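PDB 5BN3: V-type ATP synthase alpha chain from Nanoarchaeum equitans Kin4-M, which is the nucleotide-binding A subunit of a V/A-type rotary ATPase, a member of the ATP synthase alpha/beta family with a P-loop core domain. Local coordinates for residues Phe211-Gly216 against Ala400-Asp405; Gly228-Asn233 against Asn318-Ser323; Gln235-Lys238 against Ile244-Tyr247; Gly377-Pro382 against Pro389-Thr394. All blocks are in the same frame, centred on the assembly; numbering follows the deposited sequence.

Contact 1 of 4, residues Phe211-Gly216 against Ala400-Asp405; sequences FPIAKG and ALWALD
The indole of Trp402 is the flat group of this contact, and the carbonyl of Phe211 meets it at the edge. Trp402 NE1 donates to Phe211 O at 2.8 Å, with an N-H...O angle of 152°. The oxygen lies close to the plane of the indole, and the N-H arrives in the carbonyl plane. This bond fixes how the buried ring is rotated and gives its polar atom a partner. Phe211 CB also approaches the pyrrole side, 3.9 Å from Trp402 CD1. The phenyl ring of Phe211 leads away from the contact and meets the ring of Phe449.

Ile213 comes to the six-membered ring obliquely. Its CG2 is 4.1 Å from Trp402 CZ2. The same methyl presses on Ala400 CB at 3.5 Å, which is tight for two carbons. CG1 of Ile213 sits between the backbone N and the carbonyl carbon (chi1 59°), and this sends CD1 toward Trp402 CH2. Strands 218-222 and 370-379 supply further neighbours of the indole, Val221 and Ile376 among them. The contact thus ties the loop before the P-loop strand 218-222 to the chain around strand 400-401, inside the nucleotide-binding domain of the ATP synthase alpha/beta family.

Contact 2 of 4, residues Gly228-Asn233 against Asn318-Ser323; sequences GKTVLN and NADSTS. With MG (magnesium ion), chain K; ADP (adenosine-5'-diphosphate), chain C.
Two first torsions bring Thr230 and Asp320 together. The hydroxyl of Thr230 stands beside its own backbone N (chi1 -65°), while CG of Asp320 is turned anti to the backbone N (chi1 -180°). Thr230 OG1 then donates to Asp320 OD2 at 2.7 Å. It meets the carboxylate on the syn side, near its plane, and the two side chains cross at about a right angle.

The same hydroxyl oxygen binds the magnesium ion at 2.0 Å. ADP O2B and four waters complete six ligands. Asp320 stays in the second shell: its OD1 accepts from a metal-bound water at 2.9 Å, so one carboxylate steadies two first-shell ligands. Gly228, Lys229 and Thr230 fit the Walker A motif (P-loop), and Asp320, at the end of strand 314-320, is probably the Walker B acid, as in other P-loop proteins. The peptide bond after Asp320 is cis.

The start of helix 229-239 holds the phosphates. Gly228 N, Lys229 N and Lys229 NZ all donate to ADP O1B, the last at 2.6 Å. Thr230 N reaches O2B and Val231 N reaches O1A. Arg326 of a neighbouring NEQ263 chain also bonds to ADP.

One turn further along, both ends of the buried Asn233 amide are bonded. Asn318 ND2 donates to Asn233 OD1 at 3.0 Å, the two amide planes standing 88° apart. Asn233 ND2 in turn donates to Lys229 O at 3.1 Å. That carbonyl also accepts from Asn233 N, which reaches it from the opposite face.

Contact 3 of 4, residues Gln235-Lys238 against Ile244-Tyr247; sequences QIAK and IVIY
Ala237, Val245 and Tyr247 make this contact. It joins the helix that follows the P-loop, 229-239, to strand 244-250 of the central sheet. Helix and strand follow each other in the chain, as in the alpha/beta core of P-loop proteins.

Ala237 is the centre. Its methyl points at the strand and is buried between two residues that point toward the helix. One is Val245, whose CG1 lies 3.7 Å from Ala237 CB. The small alanine lets the helix come close here: Ala237 CA and Val245 CA are 6.1 Å apart.

Val245 touches with both methyls. CG1 is anti to the backbone N (chi1 174°) and meets the alanine side chain. CG2, the other branch, comes up to the helix backbone, 3.7 Å from Ala237 O. That oxygen accepts a hydrogen bond from Arg279, so this polar group beside the valine methyl has its own partner.

Tyr247 lies two residues further along, on the same side of the strand. CG of Tyr247 is anti to the backbone N (chi1 -162°), which carries the ring along the helix toward its start. There it packs on Asn233 and Thr230, and its OH makes a weak hydrogen bond to Asp320 OD2. Ala237 CB meets the ring obliquely, 4.0 Å from Tyr247 CD2.

Contact 4 of 4, residues Gly377-Pro382 against Pro389-Thr394; sequences GAVSPP and PVTQNT
This is a small, buried and mainly apolar strand-to-helix contact. It sits where strand 370-379 of the central sheet ends and helix 389-395 begins after a short loop. Val379, the last residue of the strand, carries it. Its CG1 is anti to the backbone N (chi1 -170°), which sends that methyl to the helix. There it lies 3.7 Å from Val390 CG1, and the two valines run past each other in opposite directions.

The same methyl is 3.5 Å from Thr391 OG1. The hydroxyl is bound to Glu388, so its polar need is met just before the helix. Pro381 also approaches the hydroxyl, with its CB 3.9 Å from Thr391 OG1.

Inside the helix, Thr394 OG1 donates to Val390 O at 2.6 Å. Thr394 N reaches that oxygen from the opposite face of the carbonyl, so two bonds grip it. Beyond the strand, Pro381 O accepts from Tyr297 of a neighbouring NEQ263 chain, which places the turn at a subunit interface. The contact is a strand-loop-helix connection at the end of a sheet strand, close to the nucleotide site in the P-loop nucleotide-binding domain.

How the contacts relate
All four contacts lie in the nucleotide-binding domain. Contacts 2, 3 and 4 reach its central sheet through strands 314-320, 244-250 and 370-379. Contacts 2 and 3 share helix 229-239, their centres 11 Å apart. Along the chain, contact 3 is nested within contact 2, and contact 4 follows both. Contact 1 closes a loop round all three. Contact 2 touches all the others: Leu404 of contact 1 packs on Lys229, Ile246 O of contact 3 bonds to Asn318 N, and Ser323 OG meets Ser380 N of contact 4. Trp402 of contact 1 also packs on Ile236 of contact 3. Contacts 3 and 4 do not touch. The nucleotide site is thus tied to several parts of the domain.

Contact 1 of 4, residues Phe211-Gly216 against Ala400-Asp405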
loop_
_atom_site.group_PDB
_atom_site.type_symbol
_atom_site.label_atom_id
_atom_site.label_comp_id
_atom_site.label_asym_id
_atom_site.label_seq_id
_atom_site.Cartn_x
_atom_site.Cartn_y
_atom_site.Cartn_z
ATOM N N PHE A 211 -4.683 19.341 -28.664
ATOM C CA PHE A 211 -5.778 18.835 -27.831
ATOM C C PHE A 211 -6.901 19.848 -27.593
ATOM O O PHE A 211 -7.257 20.115 -26.444
ATOM C CB PHE A 211 -5.224 18.350 -26.484
ATOM C CG PHE A 211 -4.042 17.423 -26.612
ATOM C CD1 PHE A 211 -4.227 16.083 -26.918
ATOM C CD2 PHE A 211 -2.749 17.892 -26.426
ATOM C CE1 PHE A 211 -3.144 15.226 -27.039
ATOM C CE2 PHE A 211 -1.662 17.040 -26.545
ATOM C CZ PHE A 211 -1.862 15.705 -26.851
ATOM N N PRO A 212 -7.493 20.386 -28.674
ATOM C CA PRO A 212 -8.482 21.447 -28.468
ATOM C C PRO A 212 -9.818 20.922 -27.959
ATOM O O PRO A 212 -10.167 19.770 -28.220
ATOM C CB PRO A 212 -8.667 22.021 -29.875
ATOM C CG PRO A 212 -8.433 20.855 -30.773
ATOM C CD PRO A 212 -7.349 20.039 -30.102
ATOM N N ILE A 213 -10.546 21.760 -27.228
ATOM C CA ILE A 213 -11.932 21.471 -26.891
ATOM C C ILE A 213 -12.832 22.459 -27.621
ATOM O O ILE A 213 -12.357 23.454 -28.174
ATOM C CB ILE A 213 -12.203 21.578 -25.375
ATOM C CG1 ILE A 213 -11.874 22.978 -24.856
ATOM C CG2 ILE A 213 -11.407 20.548 -24.622
ATOM C CD1 ILE A 213 -12.179 23.159 -23.372
ATOM N N ALA A 214 -14.131 22.195 -27.612
ATOM C CA ALA A 214 -15.082 23.109 -28.233
ATOM C C ALA A 214 -15.543 24.152 -27.222
ATOM O O ALA A 214 -15.406 23.949 -26.011
ATOM C CB ALA A 214 -16.267 22.342 -28.772
ATOM N N LYS A 215 -16.084 25.265 -27.717
ATOM C CA LYS A 215 -16.715 26.251 -26.845
ATOM C C LYS A 215 -17.879 25.597 -26.120
ATOM O O LYS A 215 -18.765 25.016 -26.752
ATOM C CB LYS A 215 -17.233 27.452 -27.644
ATOM C CG LYS A 215 -16.197 28.522 -27.939
ATOM C CD LYS A 215 -16.876 29.859 -28.215
ATOM C CE LYS A 215 -15.871 30.935 -28.579
ATOM N NZ LYS A 215 -14.799 31.070 -27.557
ATOM N N GLY A 216 -17.877 25.695 -24.797
ATOM C CA GLY A 216 -18.894 25.046 -23.994
ATOM C C GLY A 216 -18.415 23.700 -23.489
ATOM O O GLY A 216 -19.137 23.003 -22.778
ATOM N N ALA A 400 -11.664 16.735 -22.090
ATOM C CA ALA A 400 -10.247 16.621 -22.430
ATOM C C ALA A 400 -9.346 16.522 -21.213
ATOM O O ALA A 400 -9.662 17.052 -20.144
ATOM C CB ALA A 400 -9.806 17.788 -23.297
ATOM N N LEU A 401 -8.215 15.847 -21.395
ATOM C CA LEU A 401 -7.163 15.801 -20.388
ATOM C C LEU A 401 -5.954 16.586 -20.878
ATOM O O LEU A 401 -5.328 16.217 -21.873
ATOM C CB LEU A 401 -6.753 14.351 -20.104
ATOM C CG LEU A 401 -5.461 14.120 -19.311
ATOM C CD1 LEU A 401 -5.552 14.793 -17.959
ATOM C CD2 LEU A 401 -5.165 12.633 -19.144
ATOM N N TRP A 402 -5.634 17.675 -20.188
ATOM C CA TRP A 402 -4.411 18.420 -20.467
ATOM C C TRP A 402 -3.396 18.101 -19.373
ATOM O O TRP A 402 -3.224 18.866 -18.423
ATOM C CB TRP A 402 -4.704 19.922 -20.546
ATOM C CG TRP A 402 -5.580 20.291 -21.721
ATOM C CD1 TRP A 402 -5.775 19.555 -22.856
ATOM C CD2 TRP A 402 -6.386 21.475 -21.868
ATOM N NE1 TRP A 402 -6.642 20.210 -23.701
ATOM C CE2 TRP A 402 -7.029 21.384 -23.121
ATOM C CE3 TRP A 402 -6.618 22.594 -21.066
ATOM C CZ2 TRP A 402 -7.896 22.381 -23.587
ATOM C CZ3 TRP A 402 -7.477 23.583 -21.534
ATOM C CH2 TRP A 402 -8.105 23.466 -22.783
ATOM N N ALA A 403 -2.729 16.958 -19.513
ATOM C CA ALA A 403 -1.862 16.431 -18.457
ATOM C C ALA A 403 -0.489 17.086 -18.425
ATOM O O ALA A 403 0.217 17.123 -19.436
ATOM C CB ALA A 403 -1.712 14.929 -18.602
ATOM N N LEU A 404 -0.099 17.576 -17.254
ATOM C CA LEU A 404 1.212 18.193 -17.099
ATOM C C LEU A 404 2.231 17.173 -16.590
ATOM O O LEU A 404 1.905 16.304 -15.780
ATOM C CB LEU A 404 1.133 19.413 -16.181
ATOM C CG LEU A 404 0.246 20.531 -16.734
ATOM C CD1 LEU A 404 0.196 21.717 -15.789
ATOM C CD2 LEU A 404 0.746 20.971 -18.099
ATOM N N ASP A 405 3.464 17.283 -17.074
ATOM C CA ASP A 405 4.452 16.229 -16.875
ATOM C C ASP A 405 5.706 16.707 -16.138
ATOM O O ASP A 405 6.331 17.694 -16.533
ATOM C CB ASP A 405 4.821 15.629 -18.234
ATOM C CG ASP A 405 5.664 14.386 -18.112
ATOM O OD1 ASP A 405 5.103 13.307 -17.824
ATOM O OD2 ASP A 405 6.888 14.485 -18.319
#

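Contact 2 of 4, residues Gly228-Asn233 against Asn318-Ser323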
loop_
_atom_site.group_PDB
_atom_site.type_symbol
_atom_site.label_atom_id
_atom_site.label_comp_id
_atom_site.label_asym_id
_atom_site.label_seq_id
_atom_site.Cartn_x
_atom_site.Cartn_y
_atom_site.Cartn_z
ATOM N N GLY A 228 3.119 23.686 -13.753
ATOM C CA GLY A 228 2.666 24.806 -14.565
ATOM C C GLY A 228 1.169 25.023 -14.725
ATOM O O GLY A 228 0.756 25.733 -15.643
ATOM N N LYS A 229 0.365 24.435 -13.839
ATOM C CA LYS A 229 -1.095 24.570 -13.896
ATOM C C LYS A 229 -1.553 26.022 -13.846
ATOM O O LYS A 229 -2.378 26.455 -14.654
ATOM C CB LYS A 229 -1.746 23.861 -12.706
ATOM C CG LYS A 229 -1.670 22.358 -12.681
ATOM C CD LYS A 229 -2.292 21.873 -11.384
ATOM C CE LYS A 229 -1.264 21.256 -10.459
ATOM N NZ LYS A 229 -0.075 22.093 -10.167
ATOM N N THR A 230 -1.030 26.760 -12.872
ATOM C CA THR A 230 -1.461 28.135 -12.626
ATOM C C THR A 230 -1.122 29.067 -13.789
ATOM O O THR A 230 -1.957 29.864 -14.217
ATOM C CB THR A 230 -0.855 28.681 -11.316
ATOM O OG1 THR A 230 -1.374 27.936 -10.203
ATOM C CG2 THR A 230 -1.194 30.151 -11.140
ATOM N N VAL A 231 0.100 28.960 -14.302
ATOM C CA VAL A 231 0.511 29.757 -15.451
ATOM C C VAL A 231 -0.332 29.410 -16.675
ATOM O O VAL A 231 -0.770 30.300 -17.408
ATOM C CB VAL A 231 2.013 29.568 -15.762
ATOM C CG1 VAL A 231 2.367 30.200 -17.096
ATOM C CG2 VAL A 231 2.857 30.173 -14.655
ATOM N N LEU A 232 -0.576 28.120 -16.883
ATOM C CA LEU A 232 -1.372 27.678 -18.025
ATOM C C LEU A 232 -2.786 28.236 -17.967
ATOM O O LEU A 232 -3.305 28.720 -18.967
ATOM C CB LEU A 232 -1.414 26.150 -18.109
ATOM C CG LEU A 232 -2.149 25.618 -19.344
ATOM C CD1 LEU A 232 -1.465 26.114 -20.602
ATOM C CD2 LEU A 232 -2.222 24.102 -19.349
ATOM N N ASN A 233 -3.407 28.174 -16.793
ATOM C CA ASN A 233 -4.750 28.719 -16.624
ATOM C C ASN A 233 -4.788 30.239 -16.778
ATOM O O ASN A 233 -5.740 30.787 -17.338
ATOM C CB ASN A 233 -5.344 28.296 -15.278
ATOM C CG ASN A 233 -6.104 26.984 -15.362
ATOM O OD1 ASN A 233 -7.300 26.964 -15.661
ATOM N ND2 ASN A 233 -5.414 25.880 -15.098
ATOM N N ASN A 318 -12.020 29.350 -15.174
ATOM C CA ASN A 318 -10.813 28.637 -14.771
ATOM C C ASN A 318 -10.847 28.401 -13.264
ATOM O O ASN A 318 -10.975 29.350 -12.488
ATOM C CB ASN A 318 -9.552 29.429 -15.140
ATOM C CG ASN A 318 -9.471 29.753 -16.622
ATOM O OD1 ASN A 318 -9.917 30.813 -17.063
ATOM N ND2 ASN A 318 -8.887 28.844 -17.396
ATOM N N ALA A 319 -10.738 27.144 -12.847
ATOM C CA ALA A 319 -10.761 26.813 -11.422
ATOM C C ALA A 319 -9.431 26.218 -10.965
ATOM O O ALA A 319 -9.062 25.118 -11.377
ATOM C CB ALA A 319 -11.904 25.860 -11.115
ATOM N N ASP A 320 -8.733 26.947 -10.097
ATOM C CA ASP A 320 -7.392 26.585 -9.646
ATOM C C ASP A 320 -7.330 26.720 -8.124
ATOM O O ASP A 320 -7.225 27.832 -7.613
ATOM C CB ASP A 320 -6.379 27.535 -10.305
ATOM C CG ASP A 320 -4.941 27.248 -9.907
ATOM O OD1 ASP A 320 -4.638 26.110 -9.491
ATOM O OD2 ASP A 320 -4.099 28.167 -10.027
ATOM N N SER A 321 -7.397 25.612 -7.388
ATOM C CA SER A 321 -7.453 24.260 -7.935
ATOM C C SER A 321 -8.612 23.471 -7.323
ATOM O O SER A 321 -8.965 23.678 -6.160
ATOM C CB SER A 321 -6.130 23.542 -7.654
ATOM O OG SER A 321 -6.311 22.141 -7.579
ATOM N N THR A 322 -9.192 22.556 -8.099
ATOM C CA THR A 322 -10.342 21.774 -7.637
ATOM C C THR A 322 -10.014 20.794 -6.512
ATOM O O THR A 322 -10.898 20.379 -5.765
ATOM C CB THR A 322 -11.022 21.011 -8.792
ATOM O OG1 THR A 322 -10.096 20.081 -9.369
ATOM C CG2 THR A 322 -11.498 21.982 -9.856
ATOM N N SER A 323 -8.745 20.422 -6.394
ATOM C CA SER A 323 -8.305 19.556 -5.307
ATOM C C SER A 323 -8.507 20.194 -3.928
ATOM O O SER A 323 -8.719 19.493 -2.939
ATOM C CB SER A 323 -6.836 19.173 -5.493
ATOM O OG SER A 323 -6.646 18.510 -6.728
HETATM MG MG MG K . -0.294 26.765 -8.908
HETATM P PB ADP C . 1.863 24.890 -10.521
HETATM O O1B ADP C . 1.575 23.656 -11.335
HETATM O O2B ADP C . 0.740 25.889 -10.478
HETATM O O3B ADP C . 2.491 24.593 -9.184
HETATM P PA ADP C . 3.084 27.150 -11.822
HETATM O O1A ADP C . 1.962 27.452 -12.771
HETATM O O2A ADP C . 3.270 27.998 -10.591
HETATM O O3A ADP C . 3.027 25.594 -11.394
HETATM O "O5'" ADP C . 4.455 27.176 -12.666
HETATM C "C5'" ADP C . 5.669 26.730 -12.063
HETATM C "C4'" ADP C . 6.860 27.430 -12.707
HETATM O "O4'" ADP C . 6.934 27.106 -14.101
HETATM C "C3'" ADP C . 6.705 28.935 -12.581
HETATM O "O3'" ADP C . 7.882 29.482 -11.979
HETATM C "C2'" ADP C . 6.546 29.432 -14.001
HETATM O "O2'" ADP C . 7.312 30.614 -14.229
HETATM C "C1'" ADP C . 7.035 28.296 -14.883
HETATM N N9 ADP C . 6.180 28.197 -16.091
HETATM C C8 ADP C . 5.054 27.470 -16.209
HETATM N N7 ADP C . 4.515 27.606 -17.447
HETATM C C5 ADP C . 5.312 28.435 -18.148
HETATM C C6 ADP C . 5.323 28.998 -19.518
HETATM N N6 ADP C . 4.350 28.690 -20.414
HETATM N N1 ADP C . 6.345 29.824 -19.838
HETATM C C2 ADP C . 7.317 30.136 -18.958
HETATM N N3 ADP C . 7.367 29.662 -17.701
HETATM C C4 ADP C . 6.409 28.821 -17.248
HETATM O O HOH W 1 -1.911 25.479 -8.803
HETATM O O HOH W 2 1.180 28.221 -8.997
HETATM O O HOH W 3 0.741 25.540 -7.579
HETATM O O HOH W 4 -1.246 27.799 -7.363
#

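Contact 3 of 4, residues Gln235-Lys238 against Ile244-Tyr247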
loop_
_atom_site.group_PDB
_atom_site.type_symbol
_atom_site.label_atom_id
_atom_site.label_comp_id
_atom_site.label_asym_id
_atom_site.label_seq_id
_atom_site.Cartn_x
_atom_site.Cartn_y
_atom_site.Cartn_z
ATOM N N GLN A 235 -2.676 31.968 -18.618
ATOM C CA GLN A 235 -2.487 32.194 -20.050
ATOM C C GLN A 235 -3.804 32.078 -20.799
ATOM O O GLN A 235 -4.092 32.870 -21.694
ATOM C CB GLN A 235 -1.481 31.194 -20.627
ATOM C CG GLN A 235 -0.037 31.507 -20.288
ATOM C CD GLN A 235 0.385 32.883 -20.757
ATOM O OE1 GLN A 235 0.485 33.819 -19.962
ATOM N NE2 GLN A 235 0.643 33.014 -22.053
ATOM N N ILE A 236 -4.597 31.075 -20.438
ATOM C CA ILE A 236 -5.926 30.922 -21.010
ATOM C C ILE A 236 -6.791 32.123 -20.629
ATOM O O ILE A 236 -7.446 32.710 -21.480
ATOM C CB ILE A 236 -6.595 29.611 -20.544
ATOM C CG1 ILE A 236 -5.794 28.404 -21.042
ATOM C CG2 ILE A 236 -8.026 29.534 -21.042
ATOM C CD1 ILE A 236 -6.302 27.072 -20.525
ATOM N N ALA A 237 -6.771 32.501 -19.354
ATOM C CA ALA A 237 -7.531 33.660 -18.892
ATOM C C ALA A 237 -7.129 34.943 -19.629
ATOM O O ALA A 237 -7.958 35.828 -19.840
ATOM C CB ALA A 237 -7.366 33.830 -17.395
ATOM N N LYS A 238 -5.859 35.033 -20.020
ATOM C CA LYS A 238 -5.347 36.193 -20.753
ATOM C C LYS A 238 -5.837 36.263 -22.191
ATOM O O LYS A 238 -6.428 37.258 -22.606
ATOM C CB LYS A 238 -3.815 36.169 -20.792
ATOM C CG LYS A 238 -3.105 36.737 -19.578
ATOM C CD LYS A 238 -1.605 36.815 -19.856
ATOM C CE LYS A 238 -0.788 36.792 -18.579
ATOM N NZ LYS A 238 0.668 36.679 -18.873
ATOM N N ILE A 244 -16.330 36.724 -21.711
ATOM C CA ILE A 244 -16.135 36.864 -20.273
ATOM C C ILE A 244 -15.174 35.791 -19.756
ATOM O O ILE A 244 -15.247 34.633 -20.171
ATOM C CB ILE A 244 -17.482 36.754 -19.519
ATOM C CG1 ILE A 244 -18.415 37.897 -19.923
ATOM C CG2 ILE A 244 -17.269 36.771 -18.013
ATOM C CD1 ILE A 244 -17.902 39.265 -19.523
ATOM N N VAL A 245 -14.267 36.187 -18.865
ATOM C CA VAL A 245 -13.361 35.249 -18.210
ATOM C C VAL A 245 -13.557 35.309 -16.699
ATOM O O VAL A 245 -13.511 36.386 -16.100
ATOM C CB VAL A 245 -11.889 35.563 -18.541
ATOM C CG1 VAL A 245 -10.956 34.677 -17.729
ATOM C CG2 VAL A 245 -11.628 35.379 -20.018
ATOM N N ILE A 246 -13.787 34.154 -16.085
ATOM C CA ILE A 246 -13.890 34.076 -14.634
ATOM C C ILE A 246 -12.775 33.202 -14.078
ATOM O O ILE A 246 -12.714 32.005 -14.363
ATOM C CB ILE A 246 -15.250 33.510 -14.206
ATOM C CG1 ILE A 246 -16.362 34.439 -14.690
ATOM C CG2 ILE A 246 -15.316 33.348 -12.694
ATOM C CD1 ILE A 246 -17.715 33.804 -14.692
ATOM N N TYR A 247 -11.884 33.804 -13.295
ATOM C CA TYR A 247 -10.792 33.056 -12.685
ATOM C C TYR A 247 -11.093 32.789 -11.216
ATOM O O TYR A 247 -11.201 33.723 -10.417
ATOM C CB TYR A 247 -9.464 33.809 -12.822
ATOM C CG TYR A 247 -8.256 32.926 -12.605
ATOM C CD1 TYR A 247 -7.781 32.667 -11.329
ATOM C CD2 TYR A 247 -7.596 32.350 -13.679
ATOM C CE1 TYR A 247 -6.681 31.857 -11.129
ATOM C CE2 TYR A 247 -6.494 31.541 -13.489
ATOM C CZ TYR A 247 -6.042 31.297 -12.213
ATOM O OH TYR A 247 -4.946 30.489 -12.020
#

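Contact 4 of 4, residues Gly377-Pro382 against Pro389-Thr394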
loop_
_atom_site.group_PDB
_atom_site.type_symbol
_atom_site.label_atom_id
_atom_site.label_comp_id
_atom_site.label_asym_id
_atom_site.label_seq_id
_atom_site.Cartn_x
_atom_site.Cartn_y
_atom_site.Cartn_z
ATOM N N GLY A 377 -10.669 22.958 -15.221
ATOM C CA GLY A 377 -10.381 22.646 -13.831
ATOM C C GLY A 377 -8.981 22.103 -13.609
ATOM O O GLY A 377 -8.631 21.030 -14.101
ATOM N N ALA A 378 -8.174 22.849 -12.863
ATOM C CA ALA A 378 -6.851 22.373 -12.478
ATOM C C ALA A 378 -6.982 21.360 -11.343
ATOM O O ALA A 378 -7.861 21.483 -10.486
ATOM C CB ALA A 378 -5.974 23.531 -12.057
ATOM N N VAL A 379 -6.120 20.347 -11.347
ATOM C CA VAL A 379 -6.126 19.331 -10.300
ATOM C C VAL A 379 -4.719 19.188 -9.733
ATOM O O VAL A 379 -3.743 19.233 -10.479
ATOM C CB VAL A 379 -6.604 17.962 -10.834
ATOM C CG1 VAL A 379 -6.838 16.995 -9.681
ATOM C CG2 VAL A 379 -7.875 18.116 -11.639
ATOM N N SER A 380 -4.617 19.022 -8.418
ATOM C CA SER A 380 -3.319 18.946 -7.756
ATOM C C SER A 380 -3.108 17.602 -7.067
ATOM O O SER A 380 -3.163 17.520 -5.840
ATOM C CB SER A 380 -3.184 20.066 -6.726
ATOM O OG SER A 380 -3.500 21.325 -7.285
ATOM N N PRO A 381 -2.847 16.545 -7.852
ATOM C CA PRO A 381 -2.690 15.196 -7.296
ATOM C C PRO A 381 -1.494 15.089 -6.357
ATOM O O PRO A 381 -0.403 15.558 -6.690
ATOM C CB PRO A 381 -2.457 14.330 -8.538
ATOM C CG PRO A 381 -1.885 15.267 -9.550
ATOM C CD PRO A 381 -2.584 16.573 -9.303
ATOM N N PRO A 382 -1.703 14.481 -5.182
ATOM C CA PRO A 382 -0.619 14.305 -4.211
ATOM C C PRO A 382 0.520 13.499 -4.823
ATOM O O PRO A 382 0.273 12.419 -5.366
ATOM C CB PRO A 382 -1.284 13.500 -3.090
ATOM C CG PRO A 382 -2.742 13.808 -3.211
ATOM C CD PRO A 382 -2.991 13.968 -4.682
ATOM N N PRO A 389 -8.305 9.751 -6.617
ATOM C CA PRO A 389 -9.743 9.926 -6.875
ATOM C C PRO A 389 -10.158 11.233 -7.559
ATOM O O PRO A 389 -11.019 11.184 -8.440
ATOM C CB PRO A 389 -10.358 9.871 -5.472
ATOM C CG PRO A 389 -9.419 9.038 -4.689
ATOM C CD PRO A 389 -8.052 9.395 -5.207
ATOM N N VAL A 390 -9.599 12.371 -7.155
ATOM C CA VAL A 390 -9.999 13.647 -7.751
ATOM C C VAL A 390 -9.710 13.673 -9.251
ATOM O O VAL A 390 -10.580 14.018 -10.052
ATOM C CB VAL A 390 -9.320 14.847 -7.057
ATOM C CG1 VAL A 390 -9.838 16.156 -7.630
ATOM C CG2 VAL A 390 -9.575 14.804 -5.563
ATOM N N THR A 391 -8.492 13.296 -9.627
ATOM C CA THR A 391 -8.120 13.251 -11.038
ATOM C C THR A 391 -8.979 12.246 -11.799
ATOM O O THR A 391 -9.520 12.561 -12.856
ATOM C CB THR A 391 -6.639 12.864 -11.220
ATOM O OG1 THR A 391 -5.806 13.792 -10.515
ATOM C CG2 THR A 391 -6.271 12.881 -12.691
ATOM N N GLN A 392 -9.106 11.036 -11.258
ATOM C CA GLN A 392 -9.823 9.969 -11.953
ATOM C C GLN A 392 -11.316 10.242 -12.099
ATOM O O GLN A 392 -11.888 9.991 -13.159
ATOM C CB GLN A 392 -9.573 8.615 -11.277
ATOM C CG GLN A 392 -8.155 8.089 -11.484
ATOM C CD GLN A 392 -7.776 8.028 -12.952
ATOM O OE1 GLN A 392 -8.583 7.640 -13.792
ATOM N NE2 GLN A 392 -6.548 8.430 -13.269
ATOM N N ASN A 393 -11.947 10.750 -11.044
ATOM C CA ASN A 393 -13.351 11.154 -11.134
ATOM C C ASN A 393 -13.563 12.246 -12.177
ATOM O O ASN A 393 -14.509 12.192 -12.964
ATOM C CB ASN A 393 -13.864 11.648 -9.776
ATOM C CG ASN A 393 -14.099 10.522 -8.791
ATOM O OD1 ASN A 393 -14.208 9.356 -9.173
ATOM N ND2 ASN A 393 -14.197 10.869 -7.512
ATOM N N THR A 394 -12.678 13.239 -12.166
ATOM C CA THR A 394 -12.754 14.357 -13.100
ATOM C C THR A 394 -12.643 13.896 -14.557
ATOM O O THR A 394 -13.326 14.422 -15.435
ATOM C CB THR A 394 -11.662 15.408 -12.793
ATOM O OG1 THR A 394 -11.814 15.879 -11.445
ATOM C CG2 THR A 394 -11.761 16.584 -13.741
#